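Local coordinates for putative oxidoreductase (Jannaschia sp., PDB 3C24), which is of unknown function but, as a putative oxidoreductase with a Rossmann-type NADP-binding domain, probably catalyses a nicotinamide-dependent oxidation or reduction, at residues A[30-33]-A[37-40]; A[82-87]-A[109-114]; A[104-109]-A[271-276]; A[127-132]-A[240-245]. One frame throughout, in Å; residues are numbered along the deposited sequence.

Overall arrangement
From the N terminus, contact 1 comes first. It closes the short turn between helix 22-33 and strand 37-41 at one border of the sheet. It is finished before the others begin. Contact 2 then joins helix 77-87 to the loop ahead of strand 117-123. Contact 3 opens with segment 104-109 before contact 2 closes and ends far beyond it, so the two cross along the chain. They share V109. They also touch, M110 lying on A104 and P105. Contact 3 reaches far ahead to helix 273-284 and ties the nucleotide-binding type of domain to the C-terminal helices. Contact 4 falls between its two segments. It joins two loops near the second subunit, which contact 3 also touches.

Contact 1 (A[30-33]-A[37-40]); sequences KIHD and HLAA
I31 turns its CG2 methyl anti to the backbone N (chi1, measured to CG1, is -67°). L38 likewise has CG anti to its backbone N, with chi1 at 173°. These two settings bring the methyl branch of the isoleucine against the base and one branch of the leucine. I31 CG2 lies 3.9 Å from L38 CB and just as far from CD1 of L38. The rest of the isoleucine, CG1 and CD1, leads off elsewhere. The other leucine branch serves H32. L38 CD2 sits 4.0 Å from H32 CB and 4.2 Å from the ring carbon CD2 of H32, with the two side chains crossing at about a right angle. L38 thus splits its methyls between two successive helix residues. Only carbon atoms meet here. I56 covers both L38 and H32 from a loop. I16 of strand 13-17 touches both I31 and L38, and so carries the apolar layer on to the neighbouring strand. The helix packs here on the strand that follows it, across a tight connection. Strand 13-17, helix 22-33 and strand 37-41 form a beta-alpha-beta unit, the arrangement that opens the Rossmann fold.

Contact 2 (A[82-87]-A[109-114]); sequences KVAEDI and VMPERA
The last turns of helix 77-87 face an irregular, mostly extended piece of chain, with the CA atoms of E85 and P111 6.0 Å apart. P111 lays its ring against A84 and E85. P111 CD lies 3.6 Å from A84 CB. P111 CG sits 3.5 Å from A84 O, a carbon against a carbonyl of the helix. The same P111 CG reaches the aliphatic part of E85, 4.1 Å from E85 CG. M110, a selenomethionine in this crystal, starts out the other way. Its chain is bent at chi2 (-57°) and chi3 (-69°), and this bend brings M110 CE back to within 3.9 Å of A84 CB. The small alanine is therefore met by both residues. The loop leads from helix 103-107 into strand 117-123, so the contact packs two successive connections of the Rossmann-type sheet side by side. The polar link is made by water. One water donates to E85 OE2 at 2.8 Å and to V109 O at 2.8 Å. E85 OE2 also lies close to E81 OE2, a like-charge pair. Further along, R113 forms a salt bridge with D115 and donates to V88 O and V91 O, just past the end of the helix. P111 O bonds to the hydroxyl of Y118.

Contact 3 (A[104-109]-A[271-276]); sequences APYAGV and LNPAKV
P273 O lies at the edge of the Y106 ring, in its plane, 3.7 Å from Y106 CE2. V276 approaches the same part of the ring from an oblique direction. V276 CG1 is 3.9 Å from Y106 CE2 and 4.0 Å from CD2 of Y106. The hydroxyl reaches furthest and packs against the proline, with Y106 OH 3.3 Å from P273 CB. Its polar partner is E185, to whose OE2 it is hydrogen-bonded. CG of Y106 lies anti to the backbone N (chi1 -164°), and the ring extends toward P273 and V276. With an alanine in place of Y106, the ring and hydroxyl are gone, and this would probably open a gap beside P273 and V276 and cost E185 a hydrogen bond. Both helix ends are capped. G108 closes helix 103-107 in a Schellman motif, where its positive phi suits glycine. N272 is the N-cap of the other helix. N272 OD1 accepts from A274 N at 2.8 Å, in the carbonyl plane, with an angle of 155° at the hydrogen. P273 also packs on Y217 of the second subunit. A188 of the long helix 184-217 touches both Y106 and V276, while A107 continues the packing along helix 273-284, on A280 and A284. Y106 thus joins helix 103-107, beside the Rossmann-type sheet, to the start of helix 273-284, with helix 184-217 alongside.

Contact 4 (A[127-132]-A[240-245]); sequences PLFNDE and FGYSPK
An edge-to-face aromatic pair, F129 against Y242, joins two surface loops close to the subunit interface. F129 was modelled in two conformers, and the one described here directs its edge at the face of Y242. The ring centroids, F129 to Y242, are 4.8 Å apart, and the planes are inclined at 53°, well short of perpendicular. F129 CD2 stands over the middle of the tyrosine ring and is 3.6 Å from Y242 CD1. F129 CB adds a CH-pi contact over the same face, 4.2 Å from the Y242 centroid. F129 CG is anti to the carbonyl carbon (chi1 -52°), beside the backbone N, and from there both CB and CD2 lie over the face of Y242. F240 CB lies at the edge of the Y242 ring, in its plane. Y242 belongs to the Schellman motif that ends helix 221-239: G241, with positive phi, is the C-prime residue, and Y242 N bonds back to A237 O. The other loop has its own brace. N130 OD1 accepts from E132 N at 3.0 Å, on a lone pair, which makes an Asx turn. The amide of N130 is used at its other end as well. N130 ND2 donates to P127 O at 3.0 Å in a nearly straight bond of 174°. With both ends engaged, the amide is fixed in its rotation. F129 also packs on I236 and A237 of helix 221-239 and makes an edge-to-face pair with Y141 of the second subunit. E132 forms a salt bridge with K147, while its backbone O accepts from R138 of the second subunit.

Contact 1 (A[30-33]-A[37-40])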
loop_
_atom_site.group_PDB
_atom_site.type_symbol
_atom_site.label_atom_id
_atom_site.label_comp_id
_atom_site.label_asym_id
_atom_site.label_seq_id
_atom_site.Cartn_x
_atom_site.Cartn_y
_atom_site.Cartn_z
ATOM N N LYS A 30 -3.590 -25.977 12.150
ATOM C CA LYS A 30 -2.803 -26.407 10.986
ATOM C C LYS A 30 -2.000 -27.657 11.291
ATOM O O LYS A 30 -1.943 -28.602 10.483
ATOM C CB LYS A 30 -1.843 -25.304 10.503
ATOM C CG LYS A 30 -2.495 -24.056 9.912
ATOM C CD LYS A 30 -2.977 -24.279 8.521
ATOM C CE LYS A 30 -3.504 -22.974 7.848
ATOM N NZ LYS A 30 -3.871 -23.113 6.388
ATOM N N ILE A 31 -1.356 -27.684 12.453
ATOM C CA ILE A 31 -0.562 -28.861 12.839
ATOM C C ILE A 31 -1.471 -30.053 13.081
ATOM O O ILE A 31 -1.191 -31.177 12.611
ATOM C CB ILE A 31 0.325 -28.587 14.086
ATOM C CG1 ILE A 31 1.396 -27.557 13.719
ATOM C CG2 ILE A 31 1.015 -29.838 14.634
ATOM C CD1 ILE A 31 2.364 -27.937 12.526
ATOM N N HIS A 32 -2.572 -29.811 13.776
ATOM C CA HIS A 32 -3.535 -30.895 14.022
ATOM C C HIS A 32 -3.974 -31.585 12.749
ATOM O O HIS A 32 -4.107 -32.814 12.697
ATOM C CB HIS A 32 -4.777 -30.300 14.684
ATOM C CG HIS A 32 -5.718 -31.329 15.206
ATOM N ND1 HIS A 32 -7.062 -31.313 14.926
ATOM C CD2 HIS A 32 -5.501 -32.395 16.007
ATOM C CE1 HIS A 32 -7.640 -32.335 15.538
ATOM N NE2 HIS A 32 -6.714 -33.019 16.189
ATOM N N ASP A 33 -4.230 -30.782 11.729
ATOM C CA ASP A 33 -4.756 -31.289 10.460
ATOM C C ASP A 33 -3.668 -31.895 9.600
ATOM O O ASP A 33 -3.966 -32.564 8.594
ATOM C CB ASP A 33 -5.440 -30.207 9.654
ATOM C CG ASP A 33 -6.727 -29.742 10.277
ATOM O OD1 ASP A 33 -7.226 -30.422 11.192
ATOM O OD2 ASP A 33 -7.256 -28.715 9.827
ATOM N N HIS A 37 2.542 -34.775 14.484
ATOM C CA HIS A 37 1.865 -35.135 15.741
ATOM C C HIS A 37 1.869 -33.956 16.655
ATOM O O HIS A 37 2.884 -33.430 16.990
ATOM C CB HIS A 37 2.511 -36.330 16.450
ATOM C CG HIS A 37 2.657 -37.520 15.567
ATOM N ND1 HIS A 37 1.575 -38.129 14.974
ATOM C CD2 HIS A 37 3.757 -38.175 15.120
ATOM C CE1 HIS A 37 1.999 -39.123 14.213
ATOM N NE2 HIS A 37 3.318 -39.171 14.284
ATOM N N LEU A 38 0.686 -33.551 17.072
ATOM C CA LEU A 38 0.534 -32.366 17.897
ATOM C C LEU A 38 0.491 -32.597 19.381
ATOM O O LEU A 38 -0.142 -33.528 19.865
ATOM C CB LEU A 38 -0.796 -31.658 17.530
ATOM C CG LEU A 38 -1.232 -30.463 18.396
ATOM C CD1 LEU A 38 -0.332 -29.246 18.246
ATOM C CD2 LEU A 38 -2.691 -30.066 18.077
ATOM N N ALA A 39 1.149 -31.707 20.099
ATOM C CA ALA A 39 0.998 -31.583 21.560
ATOM C C ALA A 39 0.639 -30.128 21.847
ATOM O O ALA A 39 1.506 -29.266 21.828
ATOM C CB ALA A 39 2.249 -31.987 22.341
ATOM N N ALA A 40 -0.657 -29.887 22.109
ATOM C CA ALA A 40 -1.180 -28.535 22.345
ATOM C C ALA A 40 -1.059 -28.202 23.790
ATOM O O ALA A 40 -1.810 -28.741 24.614
ATOM C CB ALA A 40 -2.630 -28.386 21.884
#

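Contact 2 (A[82-87]-A[109-114])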
loop_
_atom_site.group_PDB
_atom_site.type_symbol
_atom_site.label_atom_id
_atom_site.label_comp_id
_atom_site.label_asym_id
_atom_site.label_seq_id
_atom_site.Cartn_x
_atom_site.Cartn_y
_atom_site.Cartn_z
ATOM N N LYS A 82 11.251 -15.072 29.257
ATOM C CA LYS A 82 10.815 -15.796 30.464
ATOM C C LYS A 82 10.395 -17.202 30.127
ATOM O O LYS A 82 10.817 -18.171 30.793
ATOM C CB LYS A 82 9.656 -15.058 31.163
ATOM C CG LYS A 82 9.223 -15.713 32.457
ATOM N N VAL A 83 9.640 -17.326 29.048
ATOM C CA VAL A 83 9.120 -18.656 28.640
ATOM C C VAL A 83 10.276 -19.567 28.215
ATOM O O VAL A 83 10.370 -20.749 28.615
ATOM C CB VAL A 83 8.074 -18.579 27.558
ATOM C CG1 VAL A 83 7.659 -19.999 27.122
ATOM C CG2 VAL A 83 6.854 -17.821 28.074
ATOM N N ALA A 84 11.209 -18.986 27.480
ATOM C CA ALA A 84 12.379 -19.773 27.012
ATOM C C ALA A 84 13.273 -20.164 28.170
ATOM O O ALA A 84 13.888 -21.230 28.178
ATOM C CB ALA A 84 13.161 -18.977 26.005
ATOM N N GLU A 85 13.384 -19.281 29.148
ATOM C CA GLU A 85 14.220 -19.583 30.325
ATOM C C GLU A 85 13.659 -20.759 31.079
ATOM O O GLU A 85 14.383 -21.506 31.715
ATOM C CB GLU A 85 14.367 -18.373 31.245
ATOM C CG GLU A 85 15.346 -17.357 30.603
ATOM C CD GLU A 85 15.381 -15.974 31.262
ATOM O OE1 GLU A 85 14.577 -15.717 32.173
ATOM O OE2 GLU A 85 16.244 -15.144 30.869
ATOM N N ASP A 86 12.350 -20.891 30.998
ATOM C CA ASP A 86 11.670 -21.974 31.676
ATOM C C ASP A 86 11.812 -23.291 30.913
ATOM O O ASP A 86 12.230 -24.317 31.475
ATOM C CB ASP A 86 10.193 -21.659 31.797
ATOM C CG ASP A 86 9.407 -22.797 32.439
ATOM O OD1 ASP A 86 9.927 -23.936 32.503
ATOM O OD2 ASP A 86 8.264 -22.552 32.870
ATOM N N ILE A 87 11.568 -23.231 29.609
ATOM C CA ILE A 87 11.491 -24.459 28.782
ATOM C C ILE A 87 12.809 -24.930 28.189
ATOM O O ILE A 87 13.086 -26.128 28.155
ATOM C CB ILE A 87 10.392 -24.364 27.640
ATOM C CG1 ILE A 87 10.072 -25.769 27.103
ATOM C CG2 ILE A 87 10.777 -23.438 26.469
ATOM C CD1 ILE A 87 9.487 -26.750 28.124
ATOM N N VAL A 109 18.433 -12.266 24.086
ATOM C CA VAL A 109 17.829 -12.719 25.357
ATOM C C VAL A 109 17.503 -14.188 25.405
ATOM O O VAL A 109 17.038 -14.678 26.429
ATOM C CB VAL A 109 16.575 -11.864 25.729
ATOM C CG1 VAL A 109 16.966 -10.391 25.786
ATOM C CG2 VAL A 109 15.438 -12.031 24.758
HETATM N N MSE A 110 17.761 -14.912 24.322
HETATM C CA MSE A 110 17.520 -16.381 24.327
HETATM C C MSE A 110 18.528 -17.051 25.240
HETATM O O MSE A 110 19.714 -16.680 25.254
HETATM C CB MSE A 110 17.569 -17.012 22.920
HETATM C CG MSE A 110 16.575 -16.413 21.928
HETATM SE SE MSE A 110 14.715 -16.500 22.544
HETATM C CE MSE A 110 14.492 -18.339 22.421
ATOM N N PRO A 111 18.078 -18.030 26.044
ATOM C CA PRO A 111 19.052 -18.656 26.927
ATOM C C PRO A 111 20.114 -19.362 26.164
ATOM O O PRO A 111 19.864 -19.885 25.091
ATOM C CB PRO A 111 18.231 -19.693 27.700
ATOM C CG PRO A 111 16.839 -19.410 27.441
ATOM C CD PRO A 111 16.721 -18.555 26.231
ATOM N N GLU A 112 21.313 -19.330 26.709
ATOM C CA GLU A 112 22.457 -20.035 26.125
ATOM C C GLU A 112 22.385 -21.518 26.419
ATOM O O GLU A 112 22.456 -21.940 27.565
ATOM C CB GLU A 112 23.778 -19.483 26.690
ATOM C CG GLU A 112 25.015 -20.085 26.091
ATOM C CD GLU A 112 26.290 -19.680 26.828
ATOM O OE1 GLU A 112 26.216 -18.876 27.783
ATOM O OE2 GLU A 112 27.370 -20.178 26.457
ATOM N N ARG A 113 22.248 -22.286 25.361
ATOM C CA ARG A 113 22.227 -23.752 25.411
ATOM C C ARG A 113 22.628 -24.296 24.031
ATOM O O ARG A 113 21.833 -24.317 23.077
ATOM C CB ARG A 113 20.880 -24.292 25.868
ATOM C CG ARG A 113 20.951 -25.850 26.011
ATOM C CD ARG A 113 19.695 -26.538 26.474
ATOM N NE ARG A 113 19.976 -27.966 26.378
ATOM C CZ ARG A 113 19.117 -28.922 26.626
ATOM N NH1 ARG A 113 17.895 -28.664 27.030
ATOM N NH2 ARG A 113 19.513 -30.175 26.444
ATOM N N ALA A 114 23.839 -24.813 23.983
ATOM C CA ALA A 114 24.481 -25.186 22.720
ATOM C C ALA A 114 23.935 -26.394 22.004
ATOM O O ALA A 114 23.990 -26.464 20.780
ATOM C CB ALA A 114 25.980 -25.414 22.963
HETATM O O HOH W 1 17.954 -15.856 28.799
#

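Contact 3 (A[104-109]-A[271-276])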
loop_
_atom_site.group_PDB
_atom_site.type_symbol
_atom_site.label_atom_id
_atom_site.label_comp_id
_atom_site.label_asym_id
_atom_site.label_seq_id
_atom_site.Cartn_x
_atom_site.Cartn_y
_atom_site.Cartn_z
ATOM N N ALA A 104 13.309 -11.266 20.019
ATOM C CA ALA A 104 14.024 -11.786 21.218
ATOM C C ALA A 104 15.390 -12.380 20.867
ATOM O O ALA A 104 16.389 -12.092 21.505
ATOM C CB ALA A 104 13.141 -12.795 22.003
ATOM N N PRO A 105 15.462 -13.206 19.825
ATOM C CA PRO A 105 16.720 -13.772 19.364
ATOM C C PRO A 105 17.756 -12.697 19.097
ATOM O O PRO A 105 18.889 -12.783 19.574
ATOM C CB PRO A 105 16.284 -14.444 18.065
ATOM C CG PRO A 105 14.990 -14.948 18.434
ATOM C CD PRO A 105 14.343 -13.799 19.083
ATOM N N TYR A 106 17.374 -11.688 18.339
ATOM C CA TYR A 106 18.353 -10.638 17.939
ATOM C C TYR A 106 18.687 -9.728 19.107
ATOM O O TYR A 106 19.779 -9.150 19.172
ATOM C CB TYR A 106 17.862 -9.834 16.714
ATOM C CG TYR A 106 18.944 -9.050 16.037
ATOM C CD1 TYR A 106 20.040 -9.680 15.519
ATOM C CD2 TYR A 106 18.875 -7.664 15.938
ATOM C CE1 TYR A 106 21.061 -8.965 14.921
ATOM C CE2 TYR A 106 19.869 -6.955 15.353
ATOM C CZ TYR A 106 20.968 -7.611 14.837
ATOM O OH TYR A 106 21.965 -6.926 14.213
ATOM N N ALA A 107 17.760 -9.624 20.040
ATOM C CA ALA A 107 17.984 -8.807 21.254
ATOM C C ALA A 107 19.018 -9.440 22.137
ATOM O O ALA A 107 19.604 -8.792 23.006
ATOM C CB ALA A 107 16.714 -8.615 22.041
ATOM N N GLY A 108 19.216 -10.733 21.916
ATOM C CA GLY A 108 20.203 -11.494 22.649
ATOM C C GLY A 108 19.730 -12.051 23.979
ATOM O O GLY A 108 20.548 -12.356 24.856
ATOM N N VAL A 109 18.433 -12.266 24.086
ATOM C CA VAL A 109 17.829 -12.719 25.357
ATOM C C VAL A 109 17.503 -14.188 25.405
ATOM O O VAL A 109 17.038 -14.678 26.429
ATOM C CB VAL A 109 16.575 -11.864 25.729
ATOM C CG1 VAL A 109 16.966 -10.391 25.786
ATOM C CG2 VAL A 109 15.438 -12.031 24.758
ATOM N N LEU A 271 17.583 0.456 9.164
ATOM C CA LEU A 271 17.945 -0.926 8.801
ATOM C C LEU A 271 19.331 -1.260 9.281
ATOM O O LEU A 271 19.803 -2.368 9.086
ATOM C CB LEU A 271 17.812 -1.155 7.284
ATOM C CG LEU A 271 16.429 -0.909 6.665
ATOM C CD1 LEU A 271 16.521 -1.007 5.172
ATOM C CD2 LEU A 271 15.359 -1.876 7.262
ATOM N N ASN A 272 19.966 -0.283 9.911
ATOM C CA ASN A 272 21.302 -0.491 10.512
ATOM C C ASN A 272 21.207 -1.499 11.659
ATOM O O ASN A 272 20.360 -1.396 12.523
ATOM C CB ASN A 272 21.874 0.805 11.017
ATOM C CG ASN A 272 23.272 0.658 11.427
ATOM O OD1 ASN A 272 23.585 -0.105 12.334
ATOM N ND2 ASN A 272 24.159 1.397 10.757
ATOM N N PRO A 273 22.021 -2.556 11.630
ATOM C CA PRO A 273 21.924 -3.577 12.681
ATOM C C PRO A 273 21.963 -3.025 14.088
ATOM O O PRO A 273 21.327 -3.564 14.988
ATOM C CB PRO A 273 23.154 -4.424 12.408
ATOM C CG PRO A 273 23.302 -4.374 10.928
ATOM C CD PRO A 273 22.890 -2.994 10.528
ATOM N N ALA A 274 22.681 -1.939 14.289
ATOM C CA ALA A 274 22.771 -1.368 15.621
ATOM C C ALA A 274 21.425 -0.795 16.080
ATOM O O ALA A 274 21.017 -0.956 17.236
ATOM C CB ALA A 274 23.900 -0.308 15.683
ATOM N N LYS A 275 20.711 -0.164 15.163
ATOM C CA LYS A 275 19.412 0.408 15.479
ATOM C C LYS A 275 18.358 -0.698 15.559
ATOM O O LYS A 275 17.435 -0.668 16.356
ATOM C CB LYS A 275 18.956 1.438 14.433
ATOM C CG LYS A 275 19.702 2.770 14.484
ATOM C CD LYS A 275 19.491 3.509 15.798
ATOM N N VAL A 276 18.513 -1.683 14.683
ATOM C CA VAL A 276 17.592 -2.827 14.652
ATOM C C VAL A 276 17.688 -3.568 15.983
ATOM O O VAL A 276 16.659 -4.012 16.545
ATOM C CB VAL A 276 17.867 -3.749 13.442
ATOM C CG1 VAL A 276 17.022 -5.067 13.457
ATOM C CG2 VAL A 276 17.611 -2.987 12.107
#

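Contact 4 (A[127-132]-A[240-245])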
loop_
_atom_site.group_PDB
_atom_site.type_symbol
_atom_site.label_atom_id
_atom_site.label_comp_id
_atom_site.label_asym_id
_atom_site.label_seq_id
_atom_site.Cartn_x
_atom_site.Cartn_y
_atom_site.Cartn_z
ATOM N N PRO A 127 0.529 -11.215 -0.371
ATOM C CA PRO A 127 0.851 -9.962 -1.052
ATOM C C PRO A 127 -0.316 -9.065 -1.410
ATOM O O PRO A 127 -1.434 -9.517 -1.633
ATOM C CB PRO A 127 1.475 -10.424 -2.346
ATOM C CG PRO A 127 0.938 -11.801 -2.616
ATOM C CD PRO A 127 0.696 -12.402 -1.217
ATOM N N LEU A 128 -0.020 -7.773 -1.271
ATOM C CA LEU A 128 -0.934 -6.651 -1.521
ATOM C C LEU A 128 -1.708 -6.831 -2.821
ATOM O O LEU A 128 -2.904 -6.656 -2.826
ATOM C CB LEU A 128 -0.187 -5.298 -1.474
ATOM C CG LEU A 128 -1.108 -4.073 -1.670
ATOM C CD1 LEU A 128 -2.146 -3.951 -0.575
ATOM C CD2 LEU A 128 -0.239 -2.816 -1.746
ATOM N N PHE A 129 -1.025 -7.119 -3.907
ATOM C CA PHE A 129 -1.684 -7.443 -5.174
ATOM C C PHE A 129 -1.604 -8.953 -5.360
ATOM O O PHE A 129 -0.533 -9.527 -5.210
ATOM C CB PHE A 129 -1.024 -6.669 -6.338
ATOM C CG PHE A 129 -0.925 -5.159 -6.093
ATOM C CD1 PHE A 129 -2.072 -4.367 -6.027
ATOM C CD2 PHE A 129 0.300 -4.526 -5.956
ATOM C CE1 PHE A 129 -1.997 -2.981 -5.795
ATOM C CE2 PHE A 129 0.378 -3.130 -5.716
ATOM C CZ PHE A 129 -0.774 -2.366 -5.643
ATOM N N ASN A 130 -2.759 -9.600 -5.520
ATOM C CA ASN A 130 -2.823 -11.033 -5.686
ATOM C C ASN A 130 -3.965 -11.446 -6.603
ATOM O O ASN A 130 -4.768 -10.647 -7.026
ATOM C CB ASN A 130 -2.977 -11.647 -4.311
ATOM C CG ASN A 130 -4.250 -11.230 -3.656
ATOM O OD1 ASN A 130 -5.346 -11.644 -4.039
ATOM N ND2 ASN A 130 -4.127 -10.349 -2.671
ATOM N N ASP A 131 -3.955 -12.735 -6.894
ATOM C CA ASP A 131 -4.911 -13.412 -7.761
ATOM C C ASP A 131 -5.965 -14.207 -7.029
ATOM O O ASP A 131 -6.630 -15.019 -7.636
ATOM C CB ASP A 131 -4.178 -14.457 -8.624
ATOM C CG ASP A 131 -3.452 -15.549 -7.779
ATOM O OD1 ASP A 131 -3.411 -15.489 -6.518
ATOM O OD2 ASP A 131 -2.865 -16.484 -8.386
ATOM N N GLU A 132 -6.095 -14.008 -5.745
ATOM C CA GLU A 132 -7.041 -14.808 -4.957
ATOM C C GLU A 132 -8.462 -14.534 -5.380
ATOM O O GLU A 132 -8.816 -13.424 -5.733
ATOM C CB GLU A 132 -6.910 -14.547 -3.480
ATOM C CG GLU A 132 -5.495 -14.804 -2.939
ATOM C CD GLU A 132 -5.114 -16.239 -2.729
ATOM O OE1 GLU A 132 -6.004 -17.116 -2.806
ATOM O OE2 GLU A 132 -3.901 -16.460 -2.499
ATOM N N PHE A 240 6.459 -0.696 -7.730
ATOM C CA PHE A 240 6.838 -2.132 -7.502
ATOM C C PHE A 240 6.669 -3.014 -8.755
ATOM O O PHE A 240 6.750 -4.235 -8.693
ATOM C CB PHE A 240 6.146 -2.692 -6.284
ATOM C CG PHE A 240 6.740 -2.234 -4.967
ATOM C CD1 PHE A 240 7.773 -2.932 -4.370
ATOM C CD2 PHE A 240 6.304 -1.101 -4.352
ATOM C CE1 PHE A 240 8.300 -2.504 -3.133
ATOM C CE2 PHE A 240 6.836 -0.682 -3.161
ATOM C CZ PHE A 240 7.846 -1.389 -2.562
ATOM N N GLY A 241 6.438 -2.363 -9.880
ATOM C CA GLY A 241 6.365 -3.062 -11.203
ATOM C C GLY A 241 5.140 -3.890 -11.533
ATOM O O GLY A 241 5.194 -4.829 -12.343
ATOM N N TYR A 242 4.030 -3.551 -10.909
ATOM C CA TYR A 242 2.761 -4.220 -11.147
ATOM C C TYR A 242 2.039 -3.517 -12.260
ATOM O O TYR A 242 1.129 -4.059 -12.893
ATOM C CB TYR A 242 1.896 -4.235 -9.893
ATOM C CG TYR A 242 2.380 -5.199 -8.893
ATOM C CD1 TYR A 242 3.279 -4.826 -7.920
ATOM C CD2 TYR A 242 1.935 -6.511 -8.914
ATOM C CE1 TYR A 242 3.734 -5.735 -7.020
ATOM C CE2 TYR A 242 2.387 -7.424 -8.014
ATOM C CZ TYR A 242 3.263 -7.030 -7.056
ATOM O OH TYR A 242 3.727 -7.918 -6.143
ATOM N N SER A 243 2.468 -2.304 -12.514
ATOM C CA SER A 243 1.910 -1.469 -13.572
ATOM C C SER A 243 3.010 -0.664 -14.205
ATOM O O SER A 243 4.011 -0.385 -13.559
ATOM C CB SER A 243 0.890 -0.520 -12.994
ATOM O OG SER A 243 0.392 0.414 -13.945
ATOM N N PRO A 244 2.859 -0.298 -15.487
ATOM C CA PRO A 244 3.860 0.589 -16.124
ATOM C C PRO A 244 4.138 1.920 -15.404
ATOM O O PRO A 244 3.259 2.701 -15.095
ATOM C CB PRO A 244 3.252 0.860 -17.483
ATOM C CG PRO A 244 2.472 -0.451 -17.800
ATOM C CD PRO A 244 2.072 -1.064 -16.472
ATOM N N LYS A 245 5.415 2.154 -15.187
ATOM C CA LYS A 245 5.913 3.372 -14.509
ATOM C C LYS A 245 5.835 4.668 -15.291
ATOM O O LYS A 245 6.717 4.973 -16.120
ATOM C CB LYS A 245 7.381 3.194 -14.096
ATOM C CG LYS A 245 7.642 2.955 -12.638
ATOM C CD LYS A 245 7.833 4.294 -11.936
ATOM C CE LYS A 245 8.838 4.183 -10.801
ATOM N NZ LYS A 245 9.432 5.522 -10.508
#